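Local coordinates for protein second substrate binding domain of putative amino acid ABC transporter (Streptococcus pneumoniae, PDB 4OEN) that probably binds an amino acid outside the cell and delivers it to an ABC transporter for uptake, at residues I7-S12 with I66-S71; D81-Y86 with E199-G204; K110-K115 with Y131-K136. One frame throughout, in Å; residues are numbered along the deposited sequence. Where two conformers were deposited one is given.

Interaction 1. Residues I7-S12 with I66-S71; sequences IASDSS and IIAGMS. With ACT (acetate ion), chain H.
The hydroxyl of Ser-9 does the work that a main-chain N-H would do in regular parallel pairing. Ala-8 and Ile-66 form a parallel bridge, and Ile-67 N donates to Ala-8 O across 3.2 Å. The next bond of that pattern would run from Asp-10 N to Ile-67 O, but these two atoms stand 4.4 Å apart. Instead Ser-9 OG donates to Ile-67 O over only 2.6 Å, approaching in the carbonyl plane. With chi1 at -171°, OG turns away from its own backbone N and reaches across to the other chain. Ala-68 CB lies 3.7 Å from Asp-10 N, and this buried amide has no hydrogen-bond partner in the model.

Apolar contacts flank the polar seam. On one side the CG2 methyls of Ile-7 and Ile-67 meet at 3.8 Å, with Phe-187 touching both side chains. On the other, Ala-8 and Ile-66 pack on Ala-54 of helix 51-60. Ile-66 CG1 also rests in van der Waals contact with Ala-8 O.

Further along, the 66-71 chain bends through Gly-69, whose positive phi suits a glycine and whose N is held by Asp-29. Ser-71 N then donates to OXT of an acetate ion at 3.1 Å, nearly straight at 172°. Arg-76 NH1 binds the same acetate, which probably came from the crystallisation liquor. A backbone amide and an arginine sharing one carboxylate resemble the way related amino-acid-binding proteins grip the alpha-carboxylate of their substrate. A second acetate lies near the side chain of Asp-10. The chemistry thus implies a change of role along the two chains: they pair as strands in the core, then part to present polar groups to what is probably the substrate cleft.

Interaction 2. Residues D81-Y86 with E199-G204; sequences DFSESY and EMFNNG
The ring of Phe-201 meets Tyr-86 at its edge, where Tyr-86 CD2 lies near the phenylalanine plane, 4.1 Å from Phe-201 CZ. The carboxamide oxygen of the adjoining Asn-202 also sits at the edge of this ring, in its plane. Ser-83 comes in obliquely, its OG 3.4 Å from Phe-201 CE2, and Phe-187 of strand 180-190 stacks with the same ring. A first torsion of -177° swings the phenyl group away from its own backbone N and toward Ser-83 and Tyr-86, where Ile-36 of helix 28-40 also touches it.

The amide of Asn-202 is the second flat group, and both its ends are used. Its OD1 accepts from Glu-84 N at 2.8 Å, a fairly straight bond of 164° at the hydrogen whose donor is tilted out of the carbonyl plane. Its ND2 donates a hydrogen bond to a water 3.0 Å away, which in turn donates to Phe-82 O. Two links of different kinds therefore fix the rotation of the amide. Against it rests the bent chain of Glu-84, with CG 3.6 Å from Asn-202 CG; this side chain is modelled in two conformers, and the packing holds for the one described.

Ser-83 OG donates to Glu-84 O at 2.7 Å and also accepts from Phe-187 N, so the hydroxyl ties the turn to the neighbouring strand. In the periplasmic binding protein type II fold seen here, helix 195-210, from late in the chain, returns to pack on the chain that leads from strand 80-82 to the long interlobe strand 87-96.

Interaction 3. Residues K110-K115 with Y131-K136; sequences KTVGVK and YGYKIK
Tyr-133 starts close to Lys-110, its CB lying 3.4 Å from Lys-110 O, and the same CB touches the CG2 methyl of Val-112. One atom further out, Tyr-133 CG is 4.1 Å from that methyl, which approaches the ring obliquely. A chi1 of 45° sets CG between the backbone N and the carbonyl carbon and directs the ring away from the 110-115 segment, until at the tip OH bonds to Leu-124 O of helix 119-126.

Beyond Tyr-133 the two chains run side by side as parallel strands. Lys-134 N donates to Lys-110 O at 2.7 Å, and Lys-134 O receives Val-112 N at 2.8 Å; Val-112 O and Lys-136 O take the next two amides in turn. On the face of Val-112 and Ile-135, Val-114 CG1 meets Ile-135 CG2 at 3.7 Å, and helix 119-126 packs against both valines. On the opposite face Thr-111 bridges two lysine stems, its OG1 3.7 Å from Lys-134 CB and its CG2 beside Lys-136 CB.

The connection through helices 119-126 and 128-131 makes this a beta-alpha-beta crossover, with Gly-132 leaving the second helix at positive phi. The chemistry implies a division of labour: main-chain bonds set the register, branched apolar groups seal the helix side, and Lys-134 and Lys-136 lend their methylenes to the sheet while their ammonium ends extend clear of strand 111-115.

Overall arrangement
Interactions 1 and 2 are neighbours, their centres about 15 Å apart, and touch where Tyr-86 meets Ile-67 and Gly-69 and where Phe-82 meets Met-70 and Ser-71. Interaction 3 lies across the chain's centre, about 32 Å from the first and about 38 Å from the second, centre to centre. Along the chain, interaction 1 closes first; interaction 3 falls wholly between residues 81-86 and 199-204, the halves of interaction 2. This order reflects a two-lobed binding protein: strands 87-96 and 180-190 lead out to a second lobe and back, so one lobe is built from both chain ends. As in related binding proteins, the lobes probably close on the substrate.

Interaction 1. Residues I7-S12 with I66-S71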
ATOM      1  N   ILE A   7       8.895  -8.328  15.364  1.00 14.76           N
ATOM      2  CA  ILE A   7       8.033  -7.936  14.256  1.00 14.55           C
ATOM      3  C   ILE A   7       8.797  -8.052  12.958  1.00 16.95           C
ATOM      4  O   ILE A   7       9.805  -7.395  12.773  1.00 17.30           O
ATOM      5  CB  ILE A   7       7.515  -6.483  14.386  1.00 15.42           C
ATOM      6  CG1 ILE A   7       6.891  -6.255  15.767  1.00 17.17           C
ATOM      7  CG2 ILE A   7       6.521  -6.172  13.258  1.00 16.13           C
ATOM      8  CD1 ILE A   7       5.713  -7.164  16.063  1.00 18.39           C
ATOM      9  N   ALA A   8       8.315  -8.901  12.064  1.00 14.88           N
ATOM     10  CA  ALA A   8       9.009  -9.133  10.810  1.00 15.16           C
ATOM     11  C   ALA A   8       8.341  -8.373   9.674  1.00 15.72           C
ATOM     12  O   ALA A   8       7.116  -8.216   9.653  1.00 16.20           O
ATOM     13  CB  ALA A   8       9.055 -10.624  10.516  1.00 12.54           C
ATOM     14  N   SER A   9       9.150  -7.902   8.728  1.00 12.37           N
ATOM     15  CA  SER A   9       8.631  -7.096   7.643  1.00 14.59           C
ATOM     16  C   SER A   9       9.373  -7.347   6.336  1.00 16.78           C
ATOM     17  O   SER A   9      10.314  -8.148   6.265  1.00 15.40           O
ATOM     18  CB  SER A   9       8.710  -5.609   8.031  1.00 13.37           C
ATOM     19  OG  SER A   9       8.040  -4.802   7.086  1.00 15.40           O
ATOM     20  N   ASP A  10       8.910  -6.682   5.283  1.00 14.47           N
ATOM     21  CA  ASP A  10       9.601  -6.683   4.002  1.00 15.56           C
ATOM     22  C   ASP A  10      10.779  -5.719   4.038  1.00 15.06           C
ATOM     23  O   ASP A  10      10.979  -4.990   5.010  1.00 15.73           O
ATOM     24  CB  ASP A  10       8.602  -6.304   2.900  1.00 15.45           C
ATOM     25  CG  ASP A  10       9.032  -6.735   1.515  1.00 21.34           C
ATOM     26  OD1 ASP A  10      10.059  -7.431   1.346  1.00 28.85           O
ATOM     27  OD2 ASP A  10       8.291  -6.404   0.573  1.00 28.72           O
ATOM     28  N   SER A  11      11.567  -5.713   2.976  1.00 17.79           N
ATOM     29  CA  SER A  11      12.710  -4.824   2.898  1.00 19.85           C
ATOM     30  C   SER A  11      12.526  -3.742   1.833  1.00 22.98           C
ATOM     31  O   SER A  11      13.188  -2.705   1.875  1.00 28.03           O
ATOM     32  CB  SER A  11      13.982  -5.634   2.624  1.00 17.79           C
ATOM     33  OG  SER A  11      13.885  -6.332   1.396  1.00 24.69           O
ATOM     34  N   SER A  12      11.620  -3.973   0.888  1.00 20.20           N
ATOM     35  CA  SER A  12      11.479  -3.064  -0.241  1.00 16.44           C
ATOM     36  C   SER A  12      10.043  -3.028  -0.754  1.00 21.23           C
ATOM     37  O   SER A  12       9.697  -3.682  -1.737  1.00 24.62           O
ATOM     38  CB  SER A  12      12.432  -3.462  -1.369  1.00 28.13           C
ATOM     39  OG  SER A  12      12.328  -2.560  -2.456  1.00 35.05           O
ATOM     40  N   ILE A  66       3.685  -9.686  11.829  1.00 12.62           N
ATOM     41  CA  ILE A  66       4.158  -9.173  10.547  1.00 14.70           C
ATOM     42  C   ILE A  66       3.428  -7.890  10.166  1.00 13.18           C
ATOM     43  O   ILE A  66       2.215  -7.775  10.335  1.00 17.06           O
ATOM     44  CB  ILE A  66       4.010 -10.231   9.426  1.00 15.73           C
ATOM     45  CG1 ILE A  66       4.430  -9.648   8.075  1.00 15.72           C
ATOM     46  CG2 ILE A  66       2.589 -10.792   9.357  1.00 14.80           C
ATOM     47  CD1 ILE A  66       4.453 -10.678   6.944  1.00 19.53           C
ATOM     48  N   ILE A  67       4.195  -6.906   9.707  1.00 12.84           N
ATOM     49  CA  ILE A  67       3.605  -5.691   9.147  1.00 12.30           C
ATOM     50  C   ILE A  67       4.423  -5.391   7.903  1.00 13.79           C
ATOM     51  O   ILE A  67       5.649  -5.315   7.965  1.00 16.81           O
ATOM     52  CB  ILE A  67       3.585  -4.510  10.170  1.00 14.21           C
ATOM     53  CG1 ILE A  67       2.635  -3.412   9.680  1.00 14.48           C
ATOM     54  CG2 ILE A  67       5.008  -3.993  10.521  1.00 15.81           C
ATOM     55  CD1 ILE A  67       2.493  -2.227  10.677  1.00 15.84           C
ATOM     56  N   ALA A  68       3.755  -5.301   6.758  1.00 14.89           N
ATOM     57  CA  ALA A  68       4.466  -5.179   5.482  1.00 19.22           C
ATOM     58  C   ALA A  68       3.514  -4.853   4.347  1.00 17.73           C
ATOM     59  O   ALA A  68       3.519  -5.535   3.323  1.00 20.70           O
ATOM     60  CB  ALA A  68       5.240  -6.485   5.161  1.00 17.33           C
ATOM     61  N   GLY A  69       2.682  -3.826   4.528  1.00 13.59           N
ATOM     62  CA  GLY A  69       1.667  -3.498   3.539  1.00 16.69           C
ATOM     63  C   GLY A  69       0.853  -4.720   3.157  1.00 15.58           C
ATOM     64  O   GLY A  69       0.502  -4.909   1.990  1.00 17.57           O
ATOM     65  N   MET A  70       0.554  -5.538   4.161  1.00 14.14           N
ATOM     66  CA  MET A  70      -0.021  -6.868   3.955  1.00 12.43           C
ATOM     67  C   MET A  70      -1.518  -6.833   3.723  1.00 17.31           C
ATOM     68  O   MET A  70      -2.275  -6.343   4.564  1.00 16.26           O
ATOM     69  CB  MET A  70       0.290  -7.745   5.163  1.00 14.62           C
ATOM     70  CG  MET A  70      -0.266  -9.152   5.065  1.00 17.40           C
ATOM     71  SD  MET A  70       0.341 -10.127   6.466  1.00 19.93           S
ATOM     72  CE  MET A  70      -0.366 -11.732   6.097  1.00 20.72           C
ATOM     73  N   SER A  71      -1.945  -7.371   2.585  1.00 15.05           N
ATOM     74  CA  SER A  71      -3.346  -7.372   2.210  1.00 16.46           C
ATOM     75  C   SER A  71      -4.121  -8.395   3.024  1.00 14.57           C
ATOM     76  O   SER A  71      -3.680  -9.540   3.181  1.00 16.72           O
ATOM     77  CB  SER A  71      -3.507  -7.690   0.718  1.00 21.72           C
ATOM     78  OG  SER A  71      -2.863  -6.725  -0.086  1.00 27.19           O
TER
HETATM   79  C   ACT H 506       0.423  -8.349  -0.686  1.00 19.97           C
HETATM   80  O   ACT H 506       0.836  -9.407  -1.216  1.00 39.74           O
HETATM   81  OXT ACT H 506       0.133  -8.429   0.521  1.00 19.89           O
HETATM   82  CH3 ACT H 506       0.282  -7.072  -1.459  1.00 38.88           C

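Interaction 2. Residues D81-Y86 with E199-G204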
ATOM      1  N   ASP A  81      -4.260 -14.161  12.070  1.00 19.13           N
ATOM      2  CA  ASP A  81      -5.263 -13.272  12.643  1.00 15.23           C
ATOM      3  C   ASP A  81      -4.830 -11.840  12.362  1.00 15.97           C
ATOM      4  O   ASP A  81      -3.701 -11.462  12.649  1.00 16.63           O
ATOM      5  CB  ASP A  81      -5.415 -13.490  14.153  1.00 20.15           C
ATOM      6  CG  ASP A  81      -6.068 -14.825  14.507  1.00 27.23           C
ATOM      7  OD1 ASP A  81      -6.813 -15.391  13.679  1.00 26.19           O
ATOM      8  OD2 ASP A  81      -5.835 -15.300  15.640  1.00 25.36           O
ATOM      9  N   PHE A  82      -5.735 -11.054  11.798  1.00 18.41           N
ATOM     10  CA  PHE A  82      -5.418  -9.697  11.397  1.00 15.90           C
ATOM     11  C   PHE A  82      -5.892  -8.678  12.412  1.00 14.37           C
ATOM     12  O   PHE A  82      -6.904  -8.887  13.095  1.00 16.98           O
ATOM     13  CB  PHE A  82      -6.049  -9.391  10.041  1.00 15.43           C
ATOM     14  CG  PHE A  82      -5.349 -10.037   8.874  1.00 14.52           C
ATOM     15  CD1 PHE A  82      -4.185  -9.488   8.353  1.00 15.41           C
ATOM     16  CD2 PHE A  82      -5.898 -11.155   8.254  1.00 18.19           C
ATOM     17  CE1 PHE A  82      -3.549 -10.064   7.253  1.00 17.49           C
ATOM     18  CE2 PHE A  82      -5.272 -11.730   7.162  1.00 18.74           C
ATOM     19  CZ  PHE A  82      -4.099 -11.181   6.654  1.00 17.24           C
ATOM     20  N   SER A  83      -5.167  -7.572  12.484  1.00 13.87           N
ATOM     21  CA  SER A  83      -5.634  -6.369  13.157  1.00 15.16           C
ATOM     22  C   SER A  83      -6.739  -5.687  12.363  1.00 15.05           C
ATOM     23  O   SER A  83      -7.065  -6.074  11.242  1.00 17.34           O
ATOM     24  CB  SER A  83      -4.496  -5.372  13.332  1.00 13.89           C
ATOM     25  OG  SER A  83      -4.170  -4.766  12.085  1.00 14.55           O
ATOM     26  N   GLU A  84      -7.290  -4.634  12.938  1.00 15.76           N
ATOM     27  CA  GLU A  84      -8.116  -3.700  12.192  0.50 18.59           C
ATOM     28  C   GLU A  84      -7.295  -3.146  11.044  1.00 19.19           C
ATOM     29  O   GLU A  84      -6.076  -3.029  11.161  1.00 16.66           O
ATOM     30  CB  GLU A  84      -8.601  -2.560  13.094  0.50 19.00           C
ATOM     31  CG  GLU A  84      -9.514  -3.001  14.210  0.50 21.36           C
ATOM     32  CD  GLU A  84     -10.945  -3.177  13.745  0.50 22.65           C
ATOM     33  OE1 GLU A  84     -11.242  -2.811  12.589  0.50 28.66           O
ATOM     34  OE2 GLU A  84     -11.772  -3.675  14.537  0.50 33.76           O
ATOM     35  N   SER A  85      -7.954  -2.802   9.945  1.00 16.12           N
ATOM     36  CA  SER A  85      -7.271  -2.191   8.820  1.00 13.79           C
ATOM     37  C   SER A  85      -6.683  -0.845   9.201  1.00 13.68           C
ATOM     38  O   SER A  85      -7.364  -0.030   9.834  1.00 18.69           O
ATOM     39  CB  SER A  85      -8.232  -2.012   7.643  1.00 19.42           C
ATOM     40  OG  SER A  85      -7.562  -1.401   6.546  1.00 19.50           O
ATOM     41  N   TYR A  86      -5.443  -0.585   8.792  1.00 13.08           N
ATOM     42  CA  TYR A  86      -4.879   0.745   8.975  1.00 13.74           C
ATOM     43  C   TYR A  86      -4.770   1.500   7.659  1.00 15.73           C
ATOM     44  O   TYR A  86      -4.339   2.651   7.637  1.00 15.81           O
ATOM     45  CB  TYR A  86      -3.505   0.689   9.662  1.00 13.33           C
ATOM     46  CG  TYR A  86      -2.400  -0.036   8.926  1.00 12.83           C
ATOM     47  CD1 TYR A  86      -1.611   0.614   7.983  1.00 13.24           C
ATOM     48  CD2 TYR A  86      -2.118  -1.358   9.207  1.00 12.69           C
ATOM     49  CE1 TYR A  86      -0.588  -0.066   7.318  1.00 12.77           C
ATOM     50  CE2 TYR A  86      -1.089  -2.044   8.544  1.00 15.27           C
ATOM     51  CZ  TYR A  86      -0.330  -1.381   7.610  1.00 15.98           C
ATOM     52  OH  TYR A  86       0.690  -2.041   6.946  1.00 17.85           O
ATOM     53  N   GLU A 199      -4.747  -7.124  20.198  1.00 19.02           N
ATOM     54  CA  GLU A 199      -5.516  -6.227  21.060  1.00 22.68           C
ATOM     55  C   GLU A 199      -4.813  -4.878  21.232  1.00 22.55           C
ATOM     56  O   GLU A 199      -5.421  -3.823  21.068  1.00 22.51           O
ATOM     57  CB  GLU A 199      -5.754  -6.865  22.433  1.00 27.56           C
ATOM     58  CG  GLU A 199      -6.638  -8.102  22.420  1.00 40.87           C
ATOM     59  CD  GLU A 199      -6.834  -8.715  23.807  1.00 54.95           C
ATOM     60  OE1 GLU A 199      -6.673  -7.997  24.821  1.00 56.54           O
ATOM     61  OE2 GLU A 199      -7.143  -9.924  23.881  1.00 60.88           O
ATOM     62  N   MET A 200      -3.523  -4.920  21.544  1.00 21.01           N
ATOM     63  CA  MET A 200      -2.756  -3.689  21.725  1.00 20.75           C
ATOM     64  C   MET A 200      -2.544  -2.938  20.416  1.00 23.02           C
ATOM     65  O   MET A 200      -2.522  -1.700  20.399  1.00 16.89           O
ATOM     66  CB  MET A 200      -1.411  -3.996  22.381  1.00 22.32           C
ATOM     67  CG  MET A 200      -1.567  -4.421  23.832  1.00 25.25           C
ATOM     68  SD  MET A 200      -0.009  -4.589  24.700  1.00 28.73           S
ATOM     69  CE  MET A 200       0.741  -5.948  23.793  1.00 22.21           C
ATOM     70  N   PHE A 201      -2.382  -3.663  19.311  1.00 18.79           N
ATOM     71  CA  PHE A 201      -2.226  -2.969  18.043  1.00 19.40           C
ATOM     72  C   PHE A 201      -3.482  -2.172  17.743  1.00 16.29           C
ATOM     73  O   PHE A 201      -3.412  -0.998  17.373  1.00 17.44           O
ATOM     74  CB  PHE A 201      -1.929  -3.935  16.890  1.00 15.83           C
ATOM     75  CG  PHE A 201      -1.695  -3.239  15.566  1.00 13.87           C
ATOM     76  CD1 PHE A 201      -0.402  -2.969  15.124  1.00 17.40           C
ATOM     77  CD2 PHE A 201      -2.759  -2.835  14.781  1.00 13.83           C
ATOM     78  CE1 PHE A 201      -0.187  -2.319  13.909  1.00 15.51           C
ATOM     79  CE2 PHE A 201      -2.560  -2.185  13.571  1.00 18.26           C
ATOM     80  CZ  PHE A 201      -1.263  -1.926  13.133  1.00 16.81           C
ATOM     81  N   ASN A 202      -4.637  -2.806  17.899  1.00 15.88           N
ATOM     82  CA  ASN A 202      -5.894  -2.139  17.599  1.00 18.92           C
ATOM     83  C   ASN A 202      -6.130  -0.953  18.526  1.00 19.31           C
ATOM     84  O   ASN A 202      -6.632   0.074  18.090  1.00 19.97           O
ATOM     85  CB  ASN A 202      -7.059  -3.116  17.697  1.00 19.38           C
ATOM     86  CG  ASN A 202      -7.061  -4.133  16.568  1.00 16.18           C
ATOM     87  OD1 ASN A 202      -6.414  -3.937  15.541  1.00 17.65           O
ATOM     88  ND2 ASN A 202      -7.806  -5.211  16.750  1.00 19.24           N
ATOM     89  N   ASN A 203      -5.793  -1.101  19.805  1.00 17.63           N
ATOM     90  CA  ASN A 203      -5.955   0.005  20.746  1.00 18.82           C
ATOM     91  C   ASN A 203      -4.989   1.142  20.440  1.00 18.69           C
ATOM     92  O   ASN A 203      -5.355   2.317  20.519  1.00 19.59           O
ATOM     93  CB  ASN A 203      -5.756  -0.476  22.181  1.00 21.94           C
ATOM     94  CG  ASN A 203      -6.903  -1.330  22.661  1.00 27.55           C
ATOM     95  OD1 ASN A 203      -7.992  -1.294  22.087  1.00 33.66           O
ATOM     96  ND2 ASN A 203      -6.676  -2.092  23.716  1.00 29.01           N
ATOM     97  N   GLY A 204      -3.750   0.786  20.109  1.00 17.03           N
ATOM     98  CA  GLY A 204      -2.742   1.768  19.752  1.00 16.42           C
ATOM     99  C   GLY A 204      -3.153   2.524  18.500  1.00 15.52           C
ATOM    100  O   GLY A 204      -3.035   3.744  18.434  1.00 18.11           O
TER
HETATM  101  O   HOH W   1      -8.464  -7.432  14.871  1.00 20.59           O

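Interaction 3. Residues K110-K115 with Y131-K136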
ATOM      1  N   LYS A 110      -9.555   7.403 -25.514  1.00 15.17           N
ATOM      2  CA  LYS A 110      -8.192   7.586 -25.031  1.00 15.83           C
ATOM      3  C   LYS A 110      -7.529   6.241 -24.742  1.00 14.96           C
ATOM      4  O   LYS A 110      -8.177   5.191 -24.749  1.00 16.89           O
ATOM      5  CB  LYS A 110      -8.177   8.425 -23.745  1.00 19.61           C
ATOM      6  CG  LYS A 110      -8.892   9.742 -23.814  1.00 26.81           C
ATOM      7  CD  LYS A 110      -8.188  10.696 -24.728  1.00 24.41           C
ATOM      8  CE  LYS A 110      -8.812  12.093 -24.664  1.00 23.28           C
ATOM      9  NZ  LYS A 110      -8.227  12.929 -25.744  1.00 29.63           N
ATOM     10  N   THR A 111      -6.238   6.277 -24.448  1.00 14.58           N
ATOM     11  CA  THR A 111      -5.510   5.052 -24.148  1.00 16.67           C
ATOM     12  C   THR A 111      -4.950   5.115 -22.737  1.00 17.22           C
ATOM     13  O   THR A 111      -4.266   6.073 -22.379  1.00 17.49           O
ATOM     14  CB  THR A 111      -4.370   4.812 -25.135  1.00 19.42           C
ATOM     15  OG1 THR A 111      -4.904   4.632 -26.452  1.00 17.21           O
ATOM     16  CG2 THR A 111      -3.589   3.572 -24.740  1.00 18.63           C
ATOM     17  N   VAL A 112      -5.258   4.096 -21.943  1.00 15.43           N
ATOM     18  CA  VAL A 112      -4.815   4.029 -20.553  1.00 11.69           C
ATOM     19  C   VAL A 112      -3.780   2.922 -20.384  1.00 14.50           C
ATOM     20  O   VAL A 112      -4.029   1.803 -20.799  1.00 14.38           O
ATOM     21  CB  VAL A 112      -5.988   3.763 -19.592  1.00 11.76           C
ATOM     22  CG1 VAL A 112      -5.477   3.768 -18.151  1.00 13.17           C
ATOM     23  CG2 VAL A 112      -7.092   4.818 -19.773  1.00 14.21           C
ATOM     24  N   GLY A 113      -2.629   3.244 -19.789  1.00 13.84           N
ATOM     25  CA  GLY A 113      -1.616   2.252 -19.455  1.00 13.53           C
ATOM     26  C   GLY A 113      -1.879   1.531 -18.143  1.00 13.65           C
ATOM     27  O   GLY A 113      -2.465   2.090 -17.209  1.00 13.06           O
ATOM     28  N   VAL A 114      -1.438   0.276 -18.068  1.00 12.46           N
ATOM     29  CA  VAL A 114      -1.593  -0.497 -16.847  1.00 11.38           C
ATOM     30  C   VAL A 114      -0.537  -1.598 -16.795  1.00 12.88           C
ATOM     31  O   VAL A 114      -0.039  -2.028 -17.838  1.00 13.82           O
ATOM     32  CB  VAL A 114      -3.013  -1.093 -16.738  1.00 12.38           C
ATOM     33  CG1 VAL A 114      -3.203  -2.286 -17.668  1.00 17.84           C
ATOM     34  CG2 VAL A 114      -3.351  -1.456 -15.288  1.00 13.40           C
ATOM     35  N   LYS A 115      -0.169  -2.010 -15.586  1.00 11.54           N
ATOM     36  CA  LYS A 115       0.808  -3.098 -15.445  1.00 14.96           C
ATOM     37  C   LYS A 115       0.099  -4.442 -15.487  1.00 13.62           C
ATOM     38  O   LYS A 115      -0.954  -4.631 -14.863  1.00 14.89           O
ATOM     39  CB  LYS A 115       1.603  -2.955 -14.147  1.00 17.59           C
ATOM     40  CG  LYS A 115       2.514  -1.742 -14.153  1.00 19.41           C
ATOM     41  CD  LYS A 115       2.871  -1.285 -12.737  1.00 26.08           C
ATOM     42  CE  LYS A 115       3.573  -2.342 -11.930  1.00 30.63           C
ATOM     43  NZ  LYS A 115       3.925  -1.821 -10.568  1.00 23.05           N
ATOM     44  N   TYR A 131     -16.639   2.564 -20.468  1.00 18.95           N
ATOM     45  CA  TYR A 131     -16.064   3.884 -20.722  1.00 19.89           C
ATOM     46  C   TYR A 131     -15.416   4.071 -22.089  1.00 24.71           C
ATOM     47  O   TYR A 131     -15.249   5.203 -22.538  1.00 22.51           O
ATOM     48  CB  TYR A 131     -15.062   4.225 -19.617  1.00 14.67           C
ATOM     49  CG  TYR A 131     -15.735   4.335 -18.271  1.00 17.89           C
ATOM     50  CD1 TYR A 131     -16.702   5.316 -18.036  1.00 19.76           C
ATOM     51  CD2 TYR A 131     -15.416   3.466 -17.241  1.00 20.32           C
ATOM     52  CE1 TYR A 131     -17.321   5.414 -16.810  1.00 21.82           C
ATOM     53  CE2 TYR A 131     -16.030   3.562 -16.012  1.00 24.33           C
ATOM     54  CZ  TYR A 131     -16.977   4.540 -15.801  1.00 20.10           C
ATOM     55  OH  TYR A 131     -17.580   4.625 -14.564  1.00 28.62           O
ATOM     56  N   GLY A 132     -15.064   2.978 -22.759  1.00 19.24           N
ATOM     57  CA  GLY A 132     -14.644   3.052 -24.150  1.00 18.73           C
ATOM     58  C   GLY A 132     -13.217   3.512 -24.406  1.00 16.47           C
ATOM     59  O   GLY A 132     -12.928   4.073 -25.472  1.00 16.91           O
ATOM     60  N   TYR A 133     -12.330   3.290 -23.436  1.00 17.47           N
ATOM     61  CA  TYR A 133     -10.911   3.575 -23.611  1.00 15.59           C
ATOM     62  C   TYR A 133     -10.208   2.361 -24.183  1.00 16.38           C
ATOM     63  O   TYR A 133     -10.746   1.252 -24.158  1.00 19.83           O
ATOM     64  CB  TYR A 133     -10.246   3.991 -22.286  1.00 17.03           C
ATOM     65  CG  TYR A 133     -10.624   3.117 -21.109  1.00 14.03           C
ATOM     66  CD1 TYR A 133     -10.098   1.830 -20.964  1.00 14.62           C
ATOM     67  CD2 TYR A 133     -11.525   3.569 -20.157  1.00 14.71           C
ATOM     68  CE1 TYR A 133     -10.462   1.034 -19.903  1.00 15.54           C
ATOM     69  CE2 TYR A 133     -11.893   2.777 -19.083  1.00 15.47           C
ATOM     70  CZ  TYR A 133     -11.359   1.509 -18.963  1.00 15.96           C
ATOM     71  OH  TYR A 133     -11.739   0.726 -17.898  1.00 14.38           O
ATOM     72  N   LYS A 134      -9.024   2.590 -24.735  1.00 16.90           N
ATOM     73  CA  LYS A 134      -8.101   1.506 -25.067  1.00 13.37           C
ATOM     74  C   LYS A 134      -7.176   1.263 -23.884  1.00 17.05           C
ATOM     75  O   LYS A 134      -6.938   2.159 -23.074  1.00 19.37           O
ATOM     76  CB  LYS A 134      -7.283   1.855 -26.309  1.00 17.21           C
ATOM     77  CG  LYS A 134      -8.095   2.037 -27.580  1.00 22.52           C
ATOM     78  CD  LYS A 134      -7.207   2.531 -28.714  1.00 31.72           C
ATOM     79  CE  LYS A 134      -7.948   2.545 -30.046  1.00 42.69           C
ATOM     80  NZ  LYS A 134      -9.219   3.314 -29.969  1.00 48.18           N
ATOM     81  N   ILE A 135      -6.662   0.045 -23.782  1.00 14.67           N
ATOM     82  CA  ILE A 135      -5.722  -0.301 -22.725  1.00 15.16           C
ATOM     83  C   ILE A 135      -4.399  -0.680 -23.363  1.00 17.80           C
ATOM     84  O   ILE A 135      -4.364  -1.468 -24.313  1.00 20.44           O
ATOM     85  CB  ILE A 135      -6.228  -1.475 -21.866  1.00 15.22           C
ATOM     86  CG1 ILE A 135      -7.534  -1.115 -21.173  1.00 16.59           C
ATOM     87  CG2 ILE A 135      -5.171  -1.888 -20.832  1.00 16.70           C
ATOM     88  CD1 ILE A 135      -8.151  -2.296 -20.405  1.00 17.17           C
ATOM     89  N   LYS A 136      -3.317  -0.096 -22.867  1.00 13.30           N
ATOM     90  CA  LYS A 136      -1.980  -0.529 -23.244  1.00 14.82           C
ATOM     91  C   LYS A 136      -1.342  -1.164 -22.019  1.00 14.80           C
ATOM     92  O   LYS A 136      -1.262  -0.565 -20.948  1.00 14.15           O
ATOM     93  CB  LYS A 136      -1.136   0.629 -23.775  1.00 17.51           C
ATOM     94  CG  LYS A 136       0.265   0.203 -24.190  1.00 27.03           C
ATOM     95  CD  LYS A 136       0.984   1.299 -24.952  1.00 34.72           C
ATOM     96  CE  LYS A 136       2.396   0.871 -25.325  1.00 38.88           C
ATOM     97  NZ  LYS A 136       2.407  -0.405 -26.102  1.00 46.03           N
TER